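Probable FAD-dependent oxidoreductase PA4991 (Pseudomonas aeruginosa PAO1, PDB 5EZ7) probably acts as an FAD-dependent oxidoreductase on a still unknown substrate, holding one FAD per monomer, and lacks amino-acid oxidase and glycerol-3-phosphate dehydrogenase activity. Local coordinates at residues Ile10-Gly15 and Arg201-Ala206. Numbering follows the deposited sequence.
Sequences ILIVGG and RVVLSA. With FAD (flavin-adenine dinucleotide), chain B.
Leu-11 and Val-13 hydrogen-bond through both N and O to strand 201-204 and the residue after it, pairing two neighbouring parallel strands of the Rossmann-type sheet that carries the FAD. The bond from Val-13 N to Val-203 O is the shortest at 2.8 Å, whereas Leu-11 N lies 3.2 Å from Arg-201 O and is tilted from its carbonyl plane.

Apolar packing is tight around Val-203. Its CG2, anti to the carbonyl carbon, meets Ile-10 CG2 at 3.7 Å and also touches Ile-12 CD1; Leu-22 of helix 17-28 covers Ile-12 and Val-203. On the other face, Leu-204 CD2 touches both CB and CG2 of Val-13, beneath Leu-213 of helix 210-216. The contact is looser at Arg-201, where the side chain leads away from strand 10-13 to a salt bridge with Asp-364, and Leu-11 CD2 only grazes Val-202 CG2 at 4.2 Å.

Past the strand ends the two segments remain close. Ser-205 N donates to Val-13 O at a bent 139°, and Ser-205 OG, 3.1 Å from Gly-14 O, has that carbonyl and Val-13 O as alternative acceptors. Gly-14, first glycine of a GxGxxG pattern and without a side chain, brings its CA within 4.1 Å of Ala-206 CA and 3.3 Å of FAD O4B. Val-13 CG1 reaches the adenine at C2A, and Ala-206 O lies 3.2 Å from C8A. N and O of Leu-11 and Val-13 are thus spent on this pairing, while Ile-10 and Ile-12 bond to Val-34 on the neighbouring strand. The two segments meet the adenosine half of FAD at the C-terminal ends of these inner strands through carbon contacts and close backbone approach, and Gly-15 N bonds Glu-37, which itself hydrogen-bonds FAD.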
ATOM      1  N   ILE A  10      -4.685   9.677 -19.470  1.00 26.85           N
ATOM      2  CA  ILE A  10      -3.999   9.901 -18.175  1.00 26.53           C
ATOM      3  C   ILE A  10      -2.731   9.074 -18.124  1.00 25.78           C
ATOM      4  O   ILE A  10      -2.743   7.876 -18.426  1.00 26.65           O
ATOM      5  CB  ILE A  10      -4.928   9.707 -16.940  1.00 27.21           C
ATOM      6  CG1 ILE A  10      -6.014  10.799 -16.931  1.00 28.39           C
ATOM      7  CG2 ILE A  10      -4.184   9.936 -15.632  1.00 26.64           C
ATOM      8  CD1 ILE A  10      -7.252  10.306 -17.556  1.00 29.68           C
ATOM      9  N   LEU A  11      -1.636   9.752 -17.821  1.00 25.06           N
ATOM     10  CA  LEU A  11      -0.320   9.162 -17.658  1.00 25.72           C
ATOM     11  C   LEU A  11       0.000   9.113 -16.149  1.00 25.61           C
ATOM     12  O   LEU A  11       0.031  10.156 -15.526  1.00 27.43           O
ATOM     13  CB  LEU A  11       0.652  10.054 -18.400  1.00 26.22           C
ATOM     14  CG  LEU A  11       2.149   9.832 -18.345  1.00 26.84           C
ATOM     15  CD1 LEU A  11       2.576   8.405 -18.650  1.00 26.13           C
ATOM     16  CD2 LEU A  11       2.783  10.860 -19.315  1.00 27.66           C
ATOM     17  N   ILE A  12       0.147   7.930 -15.553  1.00 25.37           N
ATOM     18  CA  ILE A  12       0.374   7.753 -14.116  1.00 24.69           C
ATOM     19  C   ILE A  12       1.870   7.400 -13.919  1.00 24.36           C
ATOM     20  O   ILE A  12       2.410   6.599 -14.685  1.00 24.45           O
ATOM     21  CB  ILE A  12      -0.449   6.565 -13.542  1.00 25.41           C
ATOM     22  CG1 ILE A  12      -1.889   6.512 -14.017  1.00 26.11           C
ATOM     23  CG2 ILE A  12      -0.458   6.521 -12.007  1.00 25.03           C
ATOM     24  CD1 ILE A  12      -2.653   7.726 -13.753  1.00 27.16           C
ATOM     25  N   VAL A  13       2.540   8.000 -12.926  1.00 23.44           N
ATOM     26  CA  VAL A  13       3.943   7.677 -12.618  1.00 22.75           C
ATOM     27  C   VAL A  13       3.952   7.041 -11.235  1.00 22.43           C
ATOM     28  O   VAL A  13       3.578   7.668 -10.230  1.00 22.26           O
ATOM     29  CB  VAL A  13       4.880   8.908 -12.659  1.00 23.31           C
ATOM     30  CG1 VAL A  13       6.330   8.529 -12.335  1.00 23.37           C
ATOM     31  CG2 VAL A  13       4.824   9.573 -14.025  1.00 23.85           C
ATOM     32  N   GLY A  14       4.320   5.773 -11.200  1.00 21.95           N
ATOM     33  CA  GLY A  14       4.391   5.023  -9.982  1.00 22.37           C
ATOM     34  C   GLY A  14       3.353   3.937  -9.891  1.00 22.95           C
ATOM     35  O   GLY A  14       2.189   4.241  -9.831  1.00 23.92           O
ATOM     36  N   GLY A  15       3.805   2.680  -9.855  1.00 23.24           N
ATOM     37  CA  GLY A  15       2.964   1.489  -9.747  1.00 23.12           C
ATOM     38  C   GLY A  15       3.006   0.787  -8.391  1.00 23.47           C
ATOM     39  O   GLY A  15       3.260  -0.406  -8.294  1.00 24.00           O
ATOM     40  N   ARG A 201      -3.757  14.649 -18.731  1.00 26.53           N
ATOM     41  CA  ARG A 201      -3.212  14.860 -17.377  1.00 26.65           C
ATOM     42  C   ARG A 201      -2.071  13.948 -17.065  1.00 25.45           C
ATOM     43  O   ARG A 201      -1.942  12.927 -17.694  1.00 25.08           O
ATOM     44  CB  ARG A 201      -4.295  14.619 -16.318  1.00 26.77           C
ATOM     45  CG  ARG A 201      -5.412  15.640 -16.356  1.00 28.27           C
ATOM     46  CD  ARG A 201      -4.935  17.018 -15.930  1.00 28.46           C
ATOM     47  NE  ARG A 201      -6.035  17.966 -15.776  1.00 29.27           N
ATOM     48  CZ  ARG A 201      -6.531  18.782 -16.702  1.00 30.51           C
ATOM     49  NH1 ARG A 201      -6.084  18.810 -17.958  1.00 30.92           N
ATOM     50  NH2 ARG A 201      -7.504  19.611 -16.349  1.00 31.69           N
ATOM     51  N   VAL A 202      -1.299  14.317 -16.043  1.00 25.73           N
ATOM     52  CA  VAL A 202      -0.186  13.514 -15.508  1.00 25.46           C
ATOM     53  C   VAL A 202      -0.405  13.422 -13.994  1.00 25.63           C
ATOM     54  O   VAL A 202      -0.562  14.459 -13.304  1.00 26.45           O
ATOM     55  CB  VAL A 202       1.211  14.132 -15.800  1.00 25.93           C
ATOM     56  CG1 VAL A 202       2.340  13.276 -15.197  1.00 26.17           C
ATOM     57  CG2 VAL A 202       1.445  14.276 -17.289  1.00 26.36           C
ATOM     58  N   VAL A 203      -0.451  12.187 -13.492  1.00 24.35           N
ATOM     59  CA  VAL A 203      -0.591  11.921 -12.083  1.00 23.89           C
ATOM     60  C   VAL A 203       0.676  11.295 -11.493  1.00 23.23           C
ATOM     61  O   VAL A 203       1.154  10.236 -11.968  1.00 22.55           O
ATOM     62  CB  VAL A 203      -1.743  10.960 -11.811  1.00 24.41           C
ATOM     63  CG1 VAL A 203      -1.958  10.815 -10.292  1.00 24.28           C
ATOM     64  CG2 VAL A 203      -3.016  11.446 -12.490  1.00 25.28           C
ATOM     65  N   LEU A 204       1.172  11.910 -10.420  1.00 22.96           N
ATOM     66  CA  LEU A 204       2.330  11.386  -9.654  1.00 22.81           C
ATOM     67  C   LEU A 204       1.869  10.642  -8.409  1.00 23.62           C
ATOM     68  O   LEU A 204       1.467  11.261  -7.403  1.00 23.56           O
ATOM     69  CB  LEU A 204       3.268  12.507  -9.254  1.00 22.77           C
ATOM     70  CG  LEU A 204       3.717  13.442 -10.343  1.00 23.27           C
ATOM     71  CD1 LEU A 204       4.719  14.421  -9.764  1.00 24.25           C
ATOM     72  CD2 LEU A 204       4.334  12.668 -11.480  1.00 23.15           C
ATOM     73  N   SER A 205       1.896   9.304  -8.509  1.00 24.10           N
ATOM     74  CA  SER A 205       1.609   8.387  -7.397  1.00 24.38           C
ATOM     75  C   SER A 205       2.874   7.550  -7.111  1.00 23.68           C
ATOM     76  O   SER A 205       2.832   6.326  -7.010  1.00 23.16           O
ATOM     77  CB  SER A 205       0.419   7.490  -7.746  1.00 24.23           C
ATOM     78  OG  SER A 205       0.675   6.814  -8.955  1.00 24.72           O
ATOM     79  N   ALA A 206       3.999   8.242  -6.972  1.00 23.77           N
ATOM     80  CA  ALA A 206       5.304   7.602  -6.929  1.00 23.76           C
ATOM     81  C   ALA A 206       5.860   7.453  -5.510  1.00 23.97           C
ATOM     82  O   ALA A 206       7.005   7.115  -5.346  1.00 25.72           O
ATOM     83  CB  ALA A 206       6.291   8.336  -7.818  1.00 24.91           C
TER
HETATM   84  PA  FAD B 401       4.441   3.006  -3.029  1.00 21.83           P
HETATM   85  O1A FAD B 401       3.893   1.653  -2.710  1.00 22.23           O
HETATM   86  O2A FAD B 401       5.704   3.493  -2.376  1.00 22.92           O
HETATM   87  O5B FAD B 401       4.594   3.069  -4.606  1.00 22.00           O
HETATM   88  C5B FAD B 401       5.302   4.103  -5.261  1.00 21.75           C
HETATM   89  C4B FAD B 401       5.811   3.500  -6.554  1.00 22.00           C
HETATM   90  O4B FAD B 401       6.375   4.540  -7.371  1.00 22.11           O
HETATM   91  C3B FAD B 401       6.890   2.444  -6.296  1.00 21.47           C
HETATM   92  O3B FAD B 401       6.539   1.196  -6.897  1.00 20.71           O
HETATM   93  C2B FAD B 401       8.132   3.058  -6.916  1.00 21.75           C
HETATM   94  O2B FAD B 401       9.045   2.120  -7.481  1.00 21.59           O
HETATM   95  C1B FAD B 401       7.549   4.016  -7.957  1.00 22.29           C
HETATM   96  N9A FAD B 401       8.441   5.136  -8.282  1.00 23.63           N
HETATM   97  C8A FAD B 401       9.148   5.875  -7.410  1.00 23.09           C
HETATM   98  N7A FAD B 401       9.858   6.807  -8.069  1.00 22.98           N
HETATM   99  C5A FAD B 401       9.599   6.676  -9.375  1.00 22.53           C
HETATM  100  C6A FAD B 401      10.042   7.353 -10.602  1.00 22.02           C
HETATM  101  N6A FAD B 401      10.902   8.378 -10.503  1.00 21.48           N
HETATM  102  N1A FAD B 401       9.551   6.934 -11.780  1.00 21.89           N
HETATM  103  C2A FAD B 401       8.684   5.907 -11.851  1.00 23.02           C
HETATM  104  N3A FAD B 401       8.239   5.236 -10.768  1.00 23.01           N
HETATM  105  C4A FAD B 401       8.664   5.573  -9.525  1.00 23.21           C
HETATM  106  N1  FAD B 401      -1.541   0.943   5.150  1.00 25.77           N
HETATM  107  C2  FAD B 401      -2.670   0.281   5.481  1.00 27.75           C
HETATM  108  O2  FAD B 401      -3.773   0.727   5.084  1.00 27.67           O
HETATM  109  N3  FAD B 401      -2.654  -0.842   6.219  1.00 28.72           N
HETATM  110  C4  FAD B 401      -1.526  -1.376   6.680  1.00 27.76           C
HETATM  111  O4  FAD B 401      -1.534  -2.425   7.354  1.00 30.67           O
HETATM  112  C4X FAD B 401      -0.256  -0.713   6.362  1.00 26.84           C
HETATM  113  N5  FAD B 401       0.917  -1.204   6.803  1.00 25.45           N
HETATM  114  C5X FAD B 401       2.076  -0.595   6.494  1.00 25.90           C
HETATM  115  C6  FAD B 401       3.266  -1.144   6.955  1.00 26.70           C
HETATM  116  C7  FAD B 401       4.477  -0.553   6.658  1.00 27.46           C
HETATM  117  C7M FAD B 401       5.749  -1.175   7.151  1.00 28.68           C
HETATM  118  C8  FAD B 401       4.507   0.669   5.814  1.00 27.98           C
HETATM  119  C8M FAD B 401       5.803   1.357   5.442  1.00 29.21           C
HETATM  120  C9  FAD B 401       3.320   1.219   5.366  1.00 26.84           C
HETATM  121  C9A FAD B 401       2.089   0.640   5.669  1.00 26.41           C
HETATM  122  N10 FAD B 401       0.851   1.177   5.215  1.00 25.88           N
HETATM  123  C10 FAD B 401      -0.336   0.510   5.536  1.00 25.92           C
HETATM  124  C1' FAD B 401       0.790   2.366   4.381  1.00 25.48           C
HETATM  125  C2' FAD B 401       0.889   1.929   2.930  1.00 24.66           C
HETATM  126  O2' FAD B 401       1.910   0.939   2.748  1.00 25.37           O
HETATM  127  C3' FAD B 401       1.132   3.124   2.019  1.00 24.13           C
HETATM  128  O3' FAD B 401       0.248   4.192   2.414  1.00 24.08           O
HETATM  129  C4' FAD B 401       0.867   2.760   0.560  1.00 22.82           C
HETATM  130  O4' FAD B 401       1.326   1.443   0.252  1.00 23.27           O
HETATM  131  C5' FAD B 401       1.554   3.726  -0.386  1.00 22.30           C
HETATM  132  O5' FAD B 401       1.145   3.435  -1.729  1.00 20.74           O
HETATM  133  P   FAD B 401       1.817   4.243  -2.932  1.00 20.30           P
HETATM  134  O1P FAD B 401       1.460   3.554  -4.223  1.00 21.17           O
HETATM  135  O2P FAD B 401       1.464   5.672  -2.722  1.00 20.45           O
HETATM  136  O3P FAD B 401       3.384   4.142  -2.602  1.00 20.67           O